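PDB 1MDC: insect fatty acid binding protein from Manduca sexta, which binds fatty acids in a 1:1 molar ratio, holding the hydrophobic ligand inside a beta-barrel. Local coordinates for residues Y3-Y8 / Y108-L113; L10-F16 / V125-K131; D47-N51 / V62-S66; D78-S82 / V94-D98. All blocks are in the same frame, centred on the assembly; numbering follows the deposited sequence.

Overall arrangement
The chain enters through 3-8, the first half of contact 1, and at once begins contact 2 with 10-16 on strand 8-14. Both stay open while the chain forms two local hairpins. Contact 3 joins strands 48-54 and 60-64, and contact 4 then joins strands 78-87 and 90-97. These two follow in series, each within both longer loops. Residues 108-113 close contact 1. Residues 125-131 close contact 2, so the two long loops cross. They also touch, where Leu113 O meets Tyr130 N between strands 112-119 and 122-131. Contact 2 pairs the first and last strands of the sheet, and its centre lies about 20 Å from that of contact 4.

Contact 1. Residues Y3-Y8 / Y108-L113; sequences YLGKVY and YNGDDL
Tyr3, Tyr8 and Tyr108 form an aromatic cluster in the beta-barrel, where the segment leading into strand 8-14 meets the type II' turn between strands 100-109 and 112-119. Tyr108 is the middle ring. One face stacks on the Tyr3 ring, with centroids 4.2 Å apart and planes at 17°. Its opposite face carries Leu113 CD1, 3.7 Å above the plane. Its edge points at the face of Tyr8 in a T-shaped pair, with centroids 5.3 Å apart. Tyr3 CG sits between its own backbone N and carbonyl carbon (chi1 62°), which lays the ring over Tyr108. Tyr3 CB also comes 3.3 Å from Tyr108 CD2. The Tyr3 hydroxyl is hydrogen-bonded to Gly88 O. Tyr8 reaches the turn itself: its OH donates to Gly110 O at 2.8 Å, in the carbonyl plane. Leu113 CB packs obliquely on the same ring, 3.7 Å from Tyr8 CD2. A leucine in place of Tyr8 would probably leave Gly110 O without this donor and the edge of Tyr108 without a ring to face. The Lys6 amine is hydrogen-bonded to Ser2 O, and Asp111 OD1 meets the aliphatic Lys6 CE at 3.3 Å.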
loop_
_atom_site.group_PDB
_atom_site.type_symbol
_atom_site.label_atom_id
_atom_site.label_comp_id
_atom_site.label_asym_id
_atom_site.label_seq_id
_atom_site.Cartn_x
_atom_site.Cartn_y
_atom_site.Cartn_z
ATOM N N TYR A 3 -9.695 -7.167 11.497
ATOM C CA TYR A 3 -8.481 -6.416 11.238
ATOM C C TYR A 3 -8.530 -4.952 11.651
ATOM O O TYR A 3 -7.487 -4.331 11.862
ATOM C CB TYR A 3 -8.120 -6.512 9.694
ATOM C CG TYR A 3 -9.160 -5.908 8.737
ATOM C CD1 TYR A 3 -10.198 -6.669 8.230
ATOM C CD2 TYR A 3 -9.070 -4.550 8.368
ATOM C CE1 TYR A 3 -11.149 -6.100 7.372
ATOM C CE2 TYR A 3 -9.998 -3.968 7.520
ATOM C CZ TYR A 3 -11.038 -4.761 7.019
ATOM O OH TYR A 3 -11.972 -4.218 6.158
ATOM N N LEU A 4 -9.732 -4.391 11.750
ATOM C CA LEU A 4 -9.860 -3.004 12.128
ATOM C C LEU A 4 -9.198 -2.724 13.462
ATOM O O LEU A 4 -9.392 -3.473 14.408
ATOM C CB LEU A 4 -11.348 -2.623 12.149
ATOM C CG LEU A 4 -11.947 -2.749 10.763
ATOM C CD1 LEU A 4 -13.407 -2.478 10.902
ATOM C CD2 LEU A 4 -11.367 -1.672 9.809
ATOM N N GLY A 5 -8.400 -1.651 13.549
ATOM C CA GLY A 5 -7.703 -1.260 14.783
ATOM C C GLY A 5 -6.426 -2.022 15.146
ATOM O O GLY A 5 -5.786 -1.664 16.128
ATOM N N LYS A 6 -6.039 -3.055 14.379
ATOM C CA LYS A 6 -4.828 -3.797 14.683
ATOM C C LYS A 6 -3.661 -3.172 13.922
ATOM O O LYS A 6 -3.850 -2.645 12.823
ATOM C CB LYS A 6 -4.864 -5.242 14.114
ATOM C CG LYS A 6 -5.729 -6.238 14.848
ATOM C CD LYS A 6 -5.781 -7.651 14.258
ATOM C CE LYS A 6 -6.515 -8.538 15.215
ATOM N NZ LYS A 6 -7.574 -7.765 15.841
ATOM N N VAL A 7 -2.460 -3.241 14.486
ATOM C CA VAL A 7 -1.319 -2.686 13.782
ATOM C C VAL A 7 -0.611 -3.866 13.098
ATOM O O VAL A 7 -0.251 -4.831 13.760
ATOM C CB VAL A 7 -0.349 -1.929 14.759
ATOM C CG1 VAL A 7 0.970 -1.555 14.045
ATOM C CG2 VAL A 7 -1.030 -0.687 15.239
ATOM N N TYR A 8 -0.426 -3.805 11.781
ATOM C CA TYR A 8 0.252 -4.860 11.049
ATOM C C TYR A 8 1.647 -4.351 10.695
ATOM O O TYR A 8 1.799 -3.231 10.227
ATOM C CB TYR A 8 -0.488 -5.183 9.764
ATOM C CG TYR A 8 -1.796 -5.958 10.026
ATOM C CD1 TYR A 8 -2.980 -5.263 10.333
ATOM C CD2 TYR A 8 -1.835 -7.341 9.942
ATOM C CE1 TYR A 8 -4.176 -5.944 10.565
ATOM C CE2 TYR A 8 -3.031 -8.050 10.173
ATOM C CZ TYR A 8 -4.187 -7.343 10.476
ATOM O OH TYR A 8 -5.348 -8.037 10.705
ATOM N N TYR A 108 -6.886 -9.446 4.309
ATOM C CA TYR A 108 -6.690 -9.692 5.732
ATOM C C TYR A 108 -7.326 -11.007 6.169
ATOM O O TYR A 108 -8.421 -11.316 5.750
ATOM C CB TYR A 108 -7.428 -8.599 6.494
ATOM C CG TYR A 108 -6.835 -7.181 6.338
ATOM C CD1 TYR A 108 -7.266 -6.357 5.280
ATOM C CD2 TYR A 108 -5.901 -6.705 7.250
ATOM C CE1 TYR A 108 -6.752 -5.069 5.130
ATOM C CE2 TYR A 108 -5.379 -5.411 7.121
ATOM C CZ TYR A 108 -5.828 -4.607 6.063
ATOM O OH TYR A 108 -5.323 -3.313 5.922
ATOM N N ASN A 109 -6.623 -11.762 6.993
ATOM C CA ASN A 109 -7.057 -13.046 7.509
ATOM C C ASN A 109 -6.439 -13.184 8.879
ATOM O O ASN A 109 -5.293 -13.585 9.058
ATOM C CB ASN A 109 -6.777 -14.245 6.552
ATOM C CG ASN A 109 -6.968 -15.637 7.243
ATOM O OD1 ASN A 109 -7.943 -15.895 8.029
ATOM N ND2 ASN A 109 -6.005 -16.523 6.980
ATOM N N GLY A 110 -7.220 -12.822 9.870
ATOM C CA GLY A 110 -6.716 -12.907 11.205
ATOM C C GLY A 110 -5.580 -11.929 11.337
ATOM O O GLY A 110 -5.653 -10.783 10.862
ATOM N N ASP A 111 -4.540 -12.431 11.979
ATOM C CA ASP A 111 -3.360 -11.662 12.214
ATOM C C ASP A 111 -2.462 -11.559 10.997
ATOM O O ASP A 111 -1.389 -10.995 11.085
ATOM C CB ASP A 111 -2.627 -12.176 13.415
ATOM C CG ASP A 111 -3.250 -11.679 14.700
ATOM O OD1 ASP A 111 -4.225 -10.800 14.638
ATOM O OD2 ASP A 111 -2.838 -12.034 15.739
ATOM N N ASP A 112 -2.881 -12.081 9.859
ATOM C CA ASP A 112 -2.018 -11.950 8.701
ATOM C C ASP A 112 -2.620 -11.028 7.658
ATOM O O ASP A 112 -3.844 -11.010 7.465
ATOM C CB ASP A 112 -1.868 -13.319 7.977
ATOM C CG ASP A 112 -1.218 -14.390 8.799
ATOM O OD1 ASP A 112 0.007 -14.175 9.108
ATOM O OD2 ASP A 112 -1.795 -15.349 9.168
ATOM N N LEU A 113 -1.758 -10.265 6.970
ATOM C CA LEU A 113 -2.188 -9.351 5.911
ATOM C C LEU A 113 -1.267 -9.693 4.719
ATOM O O LEU A 113 -0.060 -9.715 4.920
ATOM C CB LEU A 113 -2.100 -7.866 6.319
ATOM C CG LEU A 113 -2.011 -6.861 5.153
ATOM C CD1 LEU A 113 -3.248 -6.823 4.214
ATOM C CD2 LEU A 113 -1.789 -5.458 5.718
#

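Contact 2. Residues L10-F16 / V125-K131; sequences LVKQENF and VARRYYK. With PLM (palmitic acid), chain C.
Arg128 and Tyr130, packed against Phe16 and Leu10, hold the palmitate carboxylate. Tyr130 OH donates to PLM O2 at 2.6 Å, and Arg128 NH1 reaches the same oxygen at 2.9 Å. Gln40 NE2 is also hydrogen-bonded to the ligand. In the next shell, the Arg128 chain bends at chi3 (94°), which turns the guanidinium onto Phe16 and Gln13. It lies flat on the Phe16 ring, centres 4.0 Å apart and planes at 15°, a cation-pi pair. Gln13 OE1 accepts from Arg128 NE at 2.9 Å, nearly end-on to the amide carbonyl and in the guanidinium plane. Water 1 accepts from Gln13 NE2 and, weakly, from Arg128 NH2. Leu10 CD1 sits over the Tyr130 ring, 4.0 Å from its centroid. Beneath this lies the antiparallel pairing of the first and last strands. A classic beta bulge sets Val11 and Lys12 against Tyr129. On the face with Lys12, Glu14, Arg127 and Tyr129, Tyr129 OH donates to Glu14 OE1 at 2.6 Å, on the syn side but 32° out of the carboxylate plane, and accepts from Arg127 NH1 at 3.0 Å. Ring and amide bring no countercharge, so the Arg128 cation probably favours an ionised fatty acid head.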
loop_
_atom_site.group_PDB
_atom_site.type_symbol
_atom_site.label_atom_id
_atom_site.label_comp_id
_atom_site.label_asym_id
_atom_site.label_seq_id
_atom_site.Cartn_x
_atom_site.Cartn_y
_atom_site.Cartn_z
ATOM N N LEU A 10 5.410 -5.201 8.717
ATOM C CA LEU A 10 6.007 -6.005 7.664
ATOM C C LEU A 10 6.939 -7.098 8.163
ATOM O O LEU A 10 7.850 -6.835 8.955
ATOM C CB LEU A 10 6.833 -5.076 6.735
ATOM C CG LEU A 10 7.442 -5.852 5.562
ATOM C CD1 LEU A 10 6.362 -5.986 4.441
ATOM C CD2 LEU A 10 8.539 -4.980 5.040
ATOM N N VAL A 11 6.718 -8.321 7.683
ATOM C CA VAL A 11 7.555 -9.430 8.078
ATOM C C VAL A 11 8.423 -9.952 6.941
ATOM O O VAL A 11 9.483 -10.477 7.185
ATOM C CB VAL A 11 6.894 -10.524 8.885
ATOM C CG1 VAL A 11 6.314 -9.865 10.105
ATOM C CG2 VAL A 11 5.797 -11.148 8.133
ATOM N N LYS A 12 7.991 -9.811 5.699
ATOM C CA LYS A 12 8.776 -10.307 4.563
ATOM C C LYS A 12 8.184 -9.783 3.267
ATOM O O LYS A 12 7.025 -9.371 3.237
ATOM C CB LYS A 12 8.608 -11.832 4.599
ATOM C CG LYS A 12 8.903 -12.650 3.366
ATOM C CD LYS A 12 8.537 -14.118 3.568
ATOM C CE LYS A 12 7.841 -14.668 2.339
ATOM N NZ LYS A 12 7.640 -16.126 2.360
ATOM N N GLN A 13 8.954 -9.786 2.190
ATOM C CA GLN A 13 8.416 -9.308 0.924
ATOM C C GLN A 13 9.187 -10.008 -0.193
ATOM O O GLN A 13 10.335 -10.416 0.058
ATOM C CB GLN A 13 8.506 -7.767 0.778
ATOM C CG GLN A 13 9.899 -7.245 0.999
ATOM C CD GLN A 13 9.851 -5.760 1.187
ATOM O OE1 GLN A 13 8.785 -5.182 1.243
ATOM N NE2 GLN A 13 11.010 -5.125 1.269
ATOM N N GLU A 14 8.565 -10.148 -1.380
ATOM C CA GLU A 14 9.179 -10.804 -2.514
ATOM C C GLU A 14 8.956 -9.993 -3.766
ATOM O O GLU A 14 7.862 -9.480 -3.942
ATOM C CB GLU A 14 8.446 -12.167 -2.735
ATOM C CG GLU A 14 8.527 -13.009 -1.503
ATOM C CD GLU A 14 7.757 -14.276 -1.604
ATOM O OE1 GLU A 14 6.472 -14.117 -1.742
ATOM O OE2 GLU A 14 8.291 -15.328 -1.557
ATOM N N ASN A 15 9.986 -9.892 -4.627
ATOM C CA ASN A 15 9.900 -9.159 -5.890
ATOM C C ASN A 15 9.545 -7.695 -5.757
ATOM O O ASN A 15 9.106 -7.079 -6.727
ATOM C CB ASN A 15 8.922 -9.864 -6.890
ATOM C CG ASN A 15 9.389 -11.270 -7.240
ATOM O OD1 ASN A 15 10.582 -11.598 -7.121
ATOM N ND2 ASN A 15 8.463 -12.116 -7.655
ATOM N N PHE A 16 9.736 -7.130 -4.567
ATOM C CA PHE A 16 9.410 -5.731 -4.380
ATOM C C PHE A 16 10.376 -4.827 -5.144
ATOM O O PHE A 16 10.009 -3.815 -5.702
ATOM C CB PHE A 16 9.238 -5.385 -2.894
ATOM C CG PHE A 16 8.652 -4.015 -2.548
ATOM C CD1 PHE A 16 7.469 -3.577 -3.121
ATOM C CD2 PHE A 16 9.306 -3.199 -1.610
ATOM C CE1 PHE A 16 6.925 -2.330 -2.765
ATOM C CE2 PHE A 16 8.791 -1.946 -1.262
ATOM C CZ PHE A 16 7.600 -1.526 -1.850
ATOM N N VAL A 125 4.856 -10.361 -10.194
ATOM C CA VAL A 125 3.912 -10.202 -9.087
ATOM C C VAL A 125 4.800 -9.963 -7.869
ATOM O O VAL A 125 5.770 -10.704 -7.679
ATOM C CB VAL A 125 3.172 -11.541 -8.780
ATOM C CG1 VAL A 125 2.243 -11.269 -7.542
ATOM C CG2 VAL A 125 2.295 -11.884 -9.985
ATOM N N ALA A 126 4.508 -8.942 -7.052
ATOM C CA ALA A 126 5.313 -8.663 -5.849
ATOM C C ALA A 126 4.406 -8.955 -4.664
ATOM O O ALA A 126 3.192 -8.797 -4.820
ATOM C CB ALA A 126 5.823 -7.186 -5.720
ATOM N N ARG A 127 4.978 -9.373 -3.524
ATOM C CA ARG A 127 4.188 -9.678 -2.352
ATOM C C ARG A 127 4.793 -9.063 -1.129
ATOM O O ARG A 127 6.011 -9.016 -1.013
ATOM C CB ARG A 127 4.231 -11.179 -2.098
ATOM C CG ARG A 127 3.191 -11.905 -2.902
ATOM C CD ARG A 127 1.931 -12.068 -2.087
ATOM N NE ARG A 127 0.836 -12.744 -2.735
ATOM C CZ ARG A 127 0.707 -14.064 -2.722
ATOM N NH1 ARG A 127 1.623 -14.808 -2.137
ATOM N NH2 ARG A 127 -0.354 -14.639 -3.327
ATOM N N ARG A 128 3.933 -8.595 -0.224
ATOM C CA ARG A 128 4.367 -8.016 1.038
ATOM C C ARG A 128 3.516 -8.730 2.078
ATOM O O ARG A 128 2.304 -8.757 1.957
ATOM C CB ARG A 128 4.321 -6.508 1.195
ATOM C CG ARG A 128 5.052 -5.799 0.015
ATOM C CD ARG A 128 5.058 -4.304 0.282
ATOM N NE ARG A 128 6.272 -3.840 0.967
ATOM C CZ ARG A 128 6.362 -2.574 1.372
ATOM N NH1 ARG A 128 5.356 -1.707 1.189
ATOM N NH2 ARG A 128 7.448 -2.185 1.949
ATOM N N TYR A 129 4.168 -9.338 3.051
ATOM C CA TYR A 129 3.542 -10.094 4.124
ATOM C C TYR A 129 3.694 -9.324 5.448
ATOM O O TYR A 129 4.803 -8.960 5.877
ATOM C CB TYR A 129 4.200 -11.495 4.259
ATOM C CG TYR A 129 4.171 -12.261 2.967
ATOM C CD1 TYR A 129 3.093 -13.083 2.621
ATOM C CD2 TYR A 129 5.244 -12.164 2.083
ATOM C CE1 TYR A 129 3.064 -13.781 1.434
ATOM C CE2 TYR A 129 5.234 -12.870 0.876
ATOM C CZ TYR A 129 4.173 -13.674 0.551
ATOM O OH TYR A 129 4.171 -14.356 -0.631
ATOM N N TYR A 130 2.557 -9.077 6.102
ATOM C CA TYR A 130 2.569 -8.358 7.360
ATOM C C TYR A 130 1.875 -9.199 8.422
ATOM O O TYR A 130 1.053 -10.048 8.110
ATOM C CB TYR A 130 1.723 -7.090 7.130
ATOM C CG TYR A 130 2.196 -5.956 6.216
ATOM C CD1 TYR A 130 2.163 -6.093 4.840
ATOM C CD2 TYR A 130 2.618 -4.749 6.787
ATOM C CE1 TYR A 130 2.589 -5.023 4.024
ATOM C CE2 TYR A 130 3.025 -3.679 5.993
ATOM C CZ TYR A 130 3.006 -3.845 4.606
ATOM O OH TYR A 130 3.373 -2.805 3.823
ATOM N N LYS A 131 2.223 -8.948 9.662
ATOM C CA LYS A 131 1.664 -9.662 10.770
ATOM C C LYS A 131 1.303 -8.706 11.929
ATOM O O LYS A 131 2.029 -7.771 12.243
ATOM C CB LYS A 131 2.815 -10.607 11.116
ATOM C CG LYS A 131 2.477 -11.745 12.009
ATOM C CD LYS A 131 2.170 -12.998 11.247
ATOM C CE LYS A 131 3.296 -14.001 11.267
ATOM N NZ LYS A 131 3.149 -15.027 10.221
HETATM C C1 PLM C . 1.504 -1.895 1.043
HETATM O O1 PLM C . 0.464 -2.088 1.696
HETATM O O2 PLM C . 2.587 -2.432 1.324
HETATM C C2 PLM C . 1.525 -0.895 -0.135
HETATM C C3 PLM C . 2.855 -0.775 -0.915
HETATM C C4 PLM C . 3.670 0.468 -0.458
HETATM C C5 PLM C . 3.567 1.649 -1.445
HETATM C C6 PLM C . 4.878 1.869 -2.218
HETATM C C7 PLM C . 4.559 2.688 -3.462
HETATM C C8 PLM C . 5.757 3.288 -4.182
HETATM C C9 PLM C . 5.530 2.949 -5.656
HETATM C CA PLM C . 5.233 4.148 -6.569
HETATM C CB PLM C . 3.908 3.922 -7.313
HETATM C CC PLM C . 3.780 4.772 -8.604
HETATM C CD PLM C . 2.390 4.579 -9.293
HETATM C CE PLM C . 2.495 3.969 -10.688
HETATM C CF PLM C . 3.112 2.576 -10.565
HETATM C CG PLM C . 3.248 1.820 -11.912
HETATM O O HOH W 1 10.348 -2.371 2.759
#

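Contact 3. Residues D47-N51 / V62-S66; sequences DSYSN and VSFKS. Unlike the reference sequence in segment 47-51: Asn51 (reference Ile).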
loop_
_atom_site.group_PDB
_atom_site.type_symbol
_atom_site.label_atom_id
_atom_site.label_comp_id
_atom_site.label_asym_id
_atom_site.label_seq_id
_atom_site.Cartn_x
_atom_site.Cartn_y
_atom_site.Cartn_z
ATOM N N ASP A 47 -18.881 6.659 7.690
ATOM C CA ASP A 47 -18.859 7.083 6.316
ATOM C C ASP A 47 -17.474 6.932 5.641
ATOM O O ASP A 47 -17.382 6.728 4.433
ATOM C CB ASP A 47 -19.381 8.560 6.369
ATOM C CG ASP A 47 -20.912 8.749 6.626
ATOM O OD1 ASP A 47 -21.532 7.769 7.298
ATOM O OD2 ASP A 47 -21.522 9.749 6.240
ATOM N N SER A 48 -16.380 7.024 6.406
ATOM C CA SER A 48 -15.046 6.906 5.832
ATOM C C SER A 48 -14.132 5.962 6.611
ATOM O O SER A 48 -14.448 5.470 7.682
ATOM C CB SER A 48 -14.483 8.359 5.844
ATOM O OG SER A 48 -13.987 8.672 7.135
ATOM N N TYR A 49 -12.974 5.694 6.067
ATOM C CA TYR A 49 -12.023 4.832 6.724
ATOM C C TYR A 49 -10.769 5.691 6.887
ATOM O O TYR A 49 -10.631 6.697 6.179
ATOM C CB TYR A 49 -11.656 3.650 5.803
ATOM C CG TYR A 49 -12.809 2.685 5.540
ATOM C CD1 TYR A 49 -13.040 1.641 6.405
ATOM C CD2 TYR A 49 -13.650 2.904 4.428
ATOM C CE1 TYR A 49 -14.106 0.746 6.138
ATOM C CE2 TYR A 49 -14.705 2.039 4.170
ATOM C CZ TYR A 49 -14.921 0.959 5.047
ATOM O OH TYR A 49 -15.964 0.094 4.772
ATOM N N SER A 50 -9.890 5.281 7.800
ATOM C CA SER A 50 -8.636 5.978 8.075
ATOM C C SER A 50 -7.517 4.955 8.055
ATOM O O SER A 50 -7.685 3.864 8.584
ATOM C CB SER A 50 -8.523 6.511 9.528
ATOM O OG SER A 50 -9.370 7.606 9.701
ATOM N N ASN A 51 -6.380 5.309 7.465
ATOM C CA ASN A 51 -5.234 4.424 7.407
ATOM C C ASN A 51 -4.059 5.161 8.007
ATOM O O ASN A 51 -3.724 6.258 7.567
ATOM C CB ASN A 51 -4.986 4.126 5.900
ATOM C CG ASN A 51 -3.914 3.172 5.522
ATOM O OD1 ASN A 51 -3.377 3.218 4.390
ATOM N ND2 ASN A 51 -3.622 2.288 6.442
ATOM N N VAL A 62 -4.391 9.099 6.870
ATOM C CA VAL A 62 -5.222 9.621 5.784
ATOM C C VAL A 62 -6.618 8.978 5.780
ATOM O O VAL A 62 -6.765 7.793 6.075
ATOM C CB VAL A 62 -4.503 9.291 4.500
ATOM C CG1 VAL A 62 -5.282 9.877 3.358
ATOM C CG2 VAL A 62 -3.121 9.939 4.616
ATOM N N SER A 63 -7.654 9.753 5.455
ATOM C CA SER A 63 -9.032 9.243 5.432
ATOM C C SER A 63 -9.518 9.165 4.008
ATOM O O SER A 63 -9.085 9.948 3.135
ATOM C CB SER A 63 -10.086 10.164 6.144
ATOM O OG SER A 63 -9.655 10.342 7.454
ATOM N N PHE A 64 -10.437 8.228 3.783
ATOM C CA PHE A 64 -10.973 8.079 2.446
ATOM C C PHE A 64 -12.290 7.360 2.511
ATOM O O PHE A 64 -12.614 6.798 3.553
ATOM C CB PHE A 64 -10.038 7.182 1.495
ATOM C CG PHE A 64 -9.643 5.874 2.108
ATOM C CD1 PHE A 64 -10.426 4.750 1.932
ATOM C CD2 PHE A 64 -8.460 5.777 2.855
ATOM C CE1 PHE A 64 -10.062 3.516 2.519
ATOM C CE2 PHE A 64 -8.098 4.581 3.452
ATOM C CZ PHE A 64 -8.919 3.447 3.279
ATOM N N LYS A 65 -12.999 7.415 1.377
ATOM C CA LYS A 65 -14.292 6.770 1.139
ATOM C C LYS A 65 -14.076 5.726 0.061
ATOM O O LYS A 65 -13.367 5.985 -0.896
ATOM C CB LYS A 65 -15.497 7.590 0.662
ATOM C CG LYS A 65 -15.665 8.787 1.564
ATOM C CD LYS A 65 -16.934 9.608 1.377
ATOM C CE LYS A 65 -16.928 10.826 2.303
ATOM N NZ LYS A 65 -17.760 10.695 3.493
ATOM N N SER A 66 -14.690 4.561 0.219
ATOM C CA SER A 66 -14.567 3.498 -0.763
ATOM C C SER A 66 -15.133 3.921 -2.118
ATOM O O SER A 66 -16.233 4.432 -2.198
ATOM C CB SER A 66 -15.226 2.226 -0.236
ATOM O OG SER A 66 -15.095 1.160 -1.147
HETATM O O HOH W 2 -16.826 4.362 2.162
HETATM O O HOH W 3 -12.020 8.319 8.874
#
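Tyr49 with Phe64 and Asn51 with Val62 are hydrogen-bonded pairs of an antiparallel hairpin, with Ser50 and Ser63 as the non-hydrogen-bonded pair between them. The axes of 48-51 and 62-64 make an angle of 154°. Tyr49 N donates to Phe64 O at 2.8 Å, and Val62 O takes Asn51 N at 2.9 Å. Each pair has its return bond. On the face with Tyr49, Asn51, Val62 and Phe64, the Phe64 ring carries the packing. Its chi1 of 50° places CG between the backbone N and carbonyl carbon, and the ring swings toward the partner strand. Tyr49 CB then lies over one face, 4.0 Å from the centroid, while Asn51 CB comes to the edge, 4.0 Å from Phe64 CE2. The Tyr49 ring is nearly parallel but slid aside. An alanine at Phe64 is likely to leave Tyr49 CB and Asn51 CB with a gap in place of the ring. Ser48 OG and Ser50 OG share water 3, at 2.6 and 2.9 Å; Ser63 OG reaches it only weakly. Strand 39-45 continues the sheet beyond Ser50, which is backbone hydrogen-bonded to Glu43. From strand 78-87, Tyr84 stacks on Phe64 and Val86 touches Tyr49.

Contact 4. Residues D78-S82 / V94-D98; sequences DSVKS and VVKGD. Unlike the reference sequence in segment 78-82: Asp78 (reference Glu).
The flat groups that meet here are the peptide groups on both sides of Lys81 and of Lys96. Lys96 N donates to Lys81 O at 2.9 Å. In return, Lys81 N donates to Lys96 O at 3.0 Å. Lys81 O is met a second time by Val95 CA, a CA-H...O contact of 3.4 Å. Val80 CB rests 3.6 Å from Lys96 O. This is one part of the beta hairpin formed by strands 78-87 and 90-97 in the barrel wall. The short runs 78-82 and 94-97 are strongly twisted, their directions 129° apart, and the two segments share one hydrogen-bonded pair. Ser82 and Val95 form the adjoining non-hydrogen-bonded pair, with Ser82 OG 3.9 Å from Val95 CG1. They lie on the face opposite the two lysines, and Val95 also touches the palmitate. The Ser82 hydroxyl is hydrogen-bonded to Asp72 and His93. Val80 CG2 packs loosely on Val95 CB at 4.4 Å. Lys81 bends at chi2 (79°) and chi3, which carries its amine away from strand 90-97 to a salt bridge with Asp71. At Gly97 the backbone passes Val80 CG1 with CA 4.3 Å away, and a CB there would probably be tight against that methyl.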
loop_
_atom_site.group_PDB
_atom_site.type_symbol
_atom_site.label_atom_id
_atom_site.label_comp_id
_atom_site.label_asym_id
_atom_site.label_seq_id
_atom_site.Cartn_x
_atom_site.Cartn_y
_atom_site.Cartn_z
ATOM N N ASP A 78 5.816 10.001 -3.780
ATOM C CA ASP A 78 5.283 9.894 -5.129
ATOM C C ASP A 78 3.869 10.422 -5.237
ATOM O O ASP A 78 3.028 10.021 -4.454
ATOM C CB ASP A 78 5.396 8.393 -5.538
ATOM C CG ASP A 78 6.837 7.883 -5.276
ATOM O OD1 ASP A 78 7.656 8.319 -6.176
ATOM O OD2 ASP A 78 7.230 7.179 -4.322
ATOM N N SER A 79 3.635 11.308 -6.206
ATOM C CA SER A 79 2.306 11.898 -6.410
ATOM C C SER A 79 1.431 10.990 -7.217
ATOM O O SER A 79 1.800 10.610 -8.305
ATOM C CB SER A 79 2.342 13.226 -7.200
ATOM O OG SER A 79 3.184 14.126 -6.459
ATOM N N VAL A 80 0.268 10.639 -6.714
ATOM C CA VAL A 80 -0.595 9.774 -7.506
ATOM C C VAL A 80 -2.071 10.114 -7.284
ATOM O O VAL A 80 -2.423 10.985 -6.493
ATOM C CB VAL A 80 -0.410 8.295 -7.022
ATOM C CG1 VAL A 80 1.075 7.885 -7.174
ATOM C CG2 VAL A 80 -0.854 8.127 -5.528
ATOM N N LYS A 81 -2.932 9.415 -7.997
ATOM C CA LYS A 81 -4.357 9.550 -7.859
ATOM C C LYS A 81 -4.643 8.180 -7.189
ATOM O O LYS A 81 -4.299 7.141 -7.766
ATOM C CB LYS A 81 -5.125 9.609 -9.137
ATOM C CG LYS A 81 -6.539 9.962 -8.862
ATOM C CD LYS A 81 -6.657 11.450 -8.634
ATOM C CE LYS A 81 -7.482 12.107 -9.708
ATOM N NZ LYS A 81 -7.260 13.537 -9.746
ATOM N N SER A 82 -5.222 8.113 -5.979
ATOM C CA SER A 82 -5.466 6.791 -5.369
ATOM C C SER A 82 -6.958 6.508 -5.324
ATOM O O SER A 82 -7.763 7.432 -5.314
ATOM C CB SER A 82 -5.011 6.784 -3.845
ATOM O OG SER A 82 -3.648 6.715 -3.585
ATOM N N VAL A 94 -6.033 1.109 -5.990
ATOM C CA VAL A 94 -5.583 1.269 -7.357
ATOM C C VAL A 94 -4.881 2.596 -7.391
ATOM O O VAL A 94 -5.443 3.556 -6.866
ATOM C CB VAL A 94 -6.701 1.284 -8.389
ATOM C CG1 VAL A 94 -6.143 1.467 -9.830
ATOM C CG2 VAL A 94 -7.583 0.061 -8.219
ATOM N N VAL A 95 -3.679 2.671 -7.976
ATOM C CA VAL A 95 -3.030 3.974 -7.972
ATOM C C VAL A 95 -2.625 4.329 -9.369
ATOM O O VAL A 95 -2.150 3.450 -10.076
ATOM C CB VAL A 95 -1.820 4.061 -7.026
ATOM C CG1 VAL A 95 -2.176 3.660 -5.591
ATOM C CG2 VAL A 95 -0.765 3.128 -7.524
ATOM N N LYS A 96 -2.814 5.590 -9.763
ATOM C CA LYS A 96 -2.443 6.025 -11.123
ATOM C C LYS A 96 -1.373 7.091 -11.008
ATOM O O LYS A 96 -1.597 8.097 -10.364
ATOM C CB LYS A 96 -3.668 6.529 -12.000
ATOM C CG LYS A 96 -3.330 7.285 -13.286
ATOM C CD LYS A 96 -2.099 6.765 -13.979
ATOM C CE LYS A 96 -1.866 7.627 -15.180
ATOM N NZ LYS A 96 -0.897 7.040 -16.078
ATOM N N GLY A 97 -0.209 6.897 -11.602
ATOM C CA GLY A 97 0.824 7.910 -11.486
ATOM C C GLY A 97 1.386 8.216 -12.850
ATOM O O GLY A 97 0.910 7.677 -13.832
ATOM N N ASP A 98 2.392 9.065 -12.948
ATOM C CA ASP A 98 2.938 9.357 -14.270
ATOM C C ASP A 98 3.502 8.107 -14.937
ATOM O O ASP A 98 3.442 7.934 -16.168
ATOM C CB ASP A 98 4.230 10.201 -14.137
ATOM C CG ASP A 98 4.090 11.599 -13.712
ATOM O OD1 ASP A 98 3.150 12.239 -14.380
ATOM O OD2 ASP A 98 4.816 12.063 -12.858
#